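Local structure of putative regulator (Escherichia coli O6, 3HFI) at residues R38-I46 / L137-F148. The protein is a putative transcriptional regulator whose UTRA domain, as in GntR-type relatives, probably senses a small-molecule effector and modulates DNA binding. Sequence-based numbering, arbitrary orientation.
Sequences RYVAEKLRI and LVFFSRELPVEF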
# COMPACT_ATOMS: atom_id res chain seq x y z
N ARG A 38 11.61 17.13 13.77
CA ARG A 38 12.43 17.34 12.59
C ARG A 38 12.21 16.23 11.58
O ARG A 38 12.11 16.47 10.37
CB ARG A 38 13.92 17.43 12.94
CG ARG A 38 14.36 18.80 13.47
CD ARG A 38 15.77 18.73 14.09
NE ARG A 38 15.75 17.74 15.18
CZ ARG A 38 15.56 18.01 16.48
NH1 ARG A 38 15.44 19.27 16.91
NH2 ARG A 38 15.51 17.01 17.37
N TYR A 39 12.13 14.99 12.06
CA TYR A 39 12.01 13.85 11.09
C TYR A 39 10.70 13.91 10.37
O TYR A 39 10.64 13.80 9.17
CB TYR A 39 12.10 12.54 11.85
CG TYR A 39 12.00 11.32 10.98
CD1 TYR A 39 13.03 11.01 10.08
CD2 TYR A 39 10.90 10.45 11.09
CE1 TYR A 39 12.98 9.87 9.30
CE2 TYR A 39 10.84 9.28 10.30
CZ TYR A 39 11.89 9.01 9.40
OH TYR A 39 11.87 7.90 8.58
N VAL A 40 9.63 14.14 11.13
CA VAL A 40 8.32 14.24 10.54
C VAL A 40 8.19 15.46 9.62
O VAL A 40 7.56 15.40 8.54
CB VAL A 40 7.26 14.28 11.62
CG1 VAL A 40 5.94 14.69 11.01
CG2 VAL A 40 7.11 12.90 12.31
N ALA A 41 8.78 16.58 10.04
CA ALA A 41 8.74 17.77 9.22
C ALA A 41 9.43 17.53 7.89
O ALA A 41 8.91 17.94 6.87
CB ALA A 41 9.34 19.01 9.98
N GLU A 42 10.60 16.91 7.88
CA GLU A 42 11.31 16.51 6.63
C GLU A 42 10.46 15.60 5.74
O GLU A 42 10.28 15.83 4.53
CB GLU A 42 12.66 15.83 7.04
CG GLU A 42 13.57 15.14 5.96
CD GLU A 42 14.63 14.14 6.62
OE1 GLU A 42 15.03 14.36 7.82
OE2 GLU A 42 15.06 13.13 5.97
N LYS A 43 9.85 14.58 6.33
CA LYS A 43 8.94 13.74 5.53
C LYS A 43 7.82 14.53 4.88
O LYS A 43 7.53 14.38 3.72
CB LYS A 43 8.34 12.69 6.43
CG LYS A 43 9.38 11.73 7.00
CD LYS A 43 9.93 10.91 5.89
CE LYS A 43 10.91 9.92 6.37
NZ LYS A 43 11.20 9.05 5.21
N LEU A 44 7.15 15.38 5.66
CA LEU A 44 6.01 16.12 5.15
C LEU A 44 6.40 17.40 4.38
O LEU A 44 5.56 18.08 3.83
CB LEU A 44 5.09 16.47 6.29
CG LEU A 44 4.20 15.37 6.91
CD1 LEU A 44 3.47 15.92 8.12
CD2 LEU A 44 3.19 14.86 5.88
N ARG A 45 7.69 17.70 4.32
CA ARG A 45 8.18 18.94 3.72
C ARG A 45 7.54 20.17 4.30
O ARG A 45 7.03 21.02 3.58
CB ARG A 45 8.06 18.87 2.19
CG ARG A 45 8.72 17.60 1.70
CD ARG A 45 8.85 17.43 0.21
NE ARG A 45 9.06 15.99 -0.03
CZ ARG A 45 9.03 15.38 -1.22
NH1 ARG A 45 8.82 16.07 -2.36
NH2 ARG A 45 9.27 14.04 -1.27
N ILE A 46 7.56 20.26 5.62
CA ILE A 46 7.07 21.43 6.33
C ILE A 46 8.17 21.91 7.28
O ILE A 46 9.14 21.22 7.48
CB ILE A 46 5.76 21.15 7.09
CG1 ILE A 46 5.93 20.06 8.15
CG2 ILE A 46 4.65 20.78 6.11
CD1 ILE A 46 4.61 19.81 8.99
N LEU A 137 4.31 7.40 3.44
CA LEU A 137 4.16 8.81 3.14
C LEU A 137 3.14 8.87 2.01
O LEU A 137 3.31 8.21 1.03
CB LEU A 137 5.53 9.40 2.73
CG LEU A 137 5.66 10.92 2.62
CD1 LEU A 137 5.17 11.64 3.86
CD2 LEU A 137 7.10 11.34 2.29
N VAL A 138 2.13 9.71 2.17
CA VAL A 138 0.99 9.87 1.26
C VAL A 138 1.00 11.29 0.70
O VAL A 138 1.21 12.24 1.45
CB VAL A 138 -0.34 9.55 2.00
CG1 VAL A 138 -1.56 9.74 1.06
CG2 VAL A 138 -0.30 8.08 2.55
N PHE A 139 0.83 11.42 -0.63
CA PHE A 139 1.04 12.66 -1.37
C PHE A 139 -0.19 12.99 -2.17
O PHE A 139 -0.83 12.10 -2.76
CB PHE A 139 2.13 12.52 -2.41
CG PHE A 139 3.51 12.26 -1.88
CD1 PHE A 139 4.49 13.23 -1.97
CD2 PHE A 139 3.86 11.01 -1.42
CE1 PHE A 139 5.80 12.96 -1.56
CE2 PHE A 139 5.16 10.71 -1.00
CZ PHE A 139 6.15 11.70 -1.08
N PHE A 140 -0.50 14.29 -2.26
CA PHE A 140 -1.37 14.79 -3.29
C PHE A 140 -0.67 14.91 -4.63
O PHE A 140 -1.20 14.60 -5.67
CB PHE A 140 -1.84 16.17 -2.90
CG PHE A 140 -2.81 16.20 -1.75
CD1 PHE A 140 -3.89 15.31 -1.69
CD2 PHE A 140 -2.67 17.14 -0.75
CE1 PHE A 140 -4.79 15.38 -0.63
CE2 PHE A 140 -3.60 17.25 0.30
CZ PHE A 140 -4.65 16.38 0.35
N SER A 141 0.53 15.43 -4.62
CA SER A 141 1.26 15.54 -5.85
C SER A 141 2.66 15.16 -5.47
O SER A 141 2.98 15.08 -4.28
CB SER A 141 1.25 16.96 -6.42
OG SER A 141 1.99 17.86 -5.59
N ARG A 142 3.47 14.96 -6.49
CA ARG A 142 4.82 14.52 -6.31
C ARG A 142 5.55 15.45 -5.35
O ARG A 142 6.40 15.02 -4.61
CB ARG A 142 5.54 14.49 -7.66
CG ARG A 142 6.72 13.56 -7.69
CD ARG A 142 7.43 13.62 -9.04
NE ARG A 142 6.67 12.92 -10.08
CZ ARG A 142 6.64 11.59 -10.27
NH1 ARG A 142 7.32 10.75 -9.48
NH2 ARG A 142 5.91 11.09 -11.27
N GLU A 143 5.20 16.72 -5.33
CA GLU A 143 5.90 17.65 -4.47
C GLU A 143 5.14 18.09 -3.23
O GLU A 143 5.60 18.95 -2.53
CB GLU A 143 6.22 18.93 -5.27
CG GLU A 143 7.20 18.71 -6.42
CD GLU A 143 6.55 18.77 -7.82
OE1 GLU A 143 6.15 19.90 -8.22
OE2 GLU A 143 6.46 17.73 -8.52
N LEU A 144 3.99 17.50 -2.96
CA LEU A 144 3.14 17.90 -1.87
C LEU A 144 2.65 16.69 -1.04
O LEU A 144 1.57 16.15 -1.28
CB LEU A 144 1.95 18.65 -2.45
CG LEU A 144 0.97 19.43 -1.60
CD1 LEU A 144 1.73 20.48 -0.75
CD2 LEU A 144 -0.02 20.11 -2.61
N PRO A 145 3.44 16.26 -0.04
CA PRO A 145 3.00 15.29 0.93
C PRO A 145 1.86 15.85 1.78
O PRO A 145 1.74 17.06 1.92
CB PRO A 145 4.26 15.05 1.80
CG PRO A 145 5.35 15.64 1.08
CD PRO A 145 4.76 16.78 0.31
N VAL A 146 0.97 14.97 2.25
CA VAL A 146 -0.12 15.39 3.12
C VAL A 146 -0.14 14.62 4.44
O VAL A 146 -0.59 15.14 5.46
CB VAL A 146 -1.49 15.32 2.46
CG1 VAL A 146 -1.88 13.88 2.02
CG2 VAL A 146 -2.57 15.91 3.42
N GLU A 147 0.36 13.38 4.45
CA GLU A 147 0.22 12.54 5.63
C GLU A 147 1.37 11.58 5.71
O GLU A 147 1.85 11.13 4.67
CB GLU A 147 -1.11 11.77 5.61
CG GLU A 147 -1.46 10.99 6.89
CD GLU A 147 -0.91 9.59 6.93
OE1 GLU A 147 -0.80 8.94 5.86
OE2 GLU A 147 -0.61 9.09 8.03
N PHE A 148 1.82 11.32 6.95
CA PHE A 148 2.96 10.43 7.26
C PHE A 148 2.49 9.50 8.37
O PHE A 148 2.20 9.94 9.49
CB PHE A 148 4.20 11.23 7.74
CG PHE A 148 5.36 10.37 8.09
CD1 PHE A 148 5.94 9.54 7.15
CD2 PHE A 148 5.86 10.35 9.38
CE1 PHE A 148 6.97 8.72 7.46
CE2 PHE A 148 6.93 9.49 9.71
CZ PHE A 148 7.48 8.73 8.77
O HOH W 1 3.10 18.81 3.49
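Leu44 O and Pro145 O are bridged by a water that hydrogen-bonds to both, 2.6 Å from Leu44 O and 2.7 Å from Pro145 O, although other acceptors compete for its protons. The bridge ties the C-terminal part of helix 38-44 to strand 144-153 in the antiparallel sheet of the UTRA domain; strand 130-139 is brought in by Leu137, whose CD2 packs 3.4 Å from Lys43 O. A Schellman motif closes the helix: Arg45 takes positive phi (54°), Ile46 N bonds back to Ala41 O and Arg45 N to Glu42 O. Much of the rest is apolar. Leu44 CD2 reaches the backbone at the classic bulge where Val146 and Glu147 face Val138, 3.5 Å from Glu147 N. Phe148 has CG anti to its backbone N (chi1 179°), which carries the ring toward Lys43, Val40 and Tyr39; Lys43 CG sits over one face, 4.0 Å from the ring centroid, a CH-pi contact. Nearer the start of the helix, Tyr39 CE2 meets Phe148 CZ at 3.7 Å, while the tyrosine hydroxyl hydrogen-bonds Glu135. The Arg45 side chain, extended from CG to NE, crosses Pro145, whose CG lies over one guanidinium face. Arg45 NH2 then meets the edge of the Phe139 ring, 3.6 Å from CE1, with the two planes 75° apart.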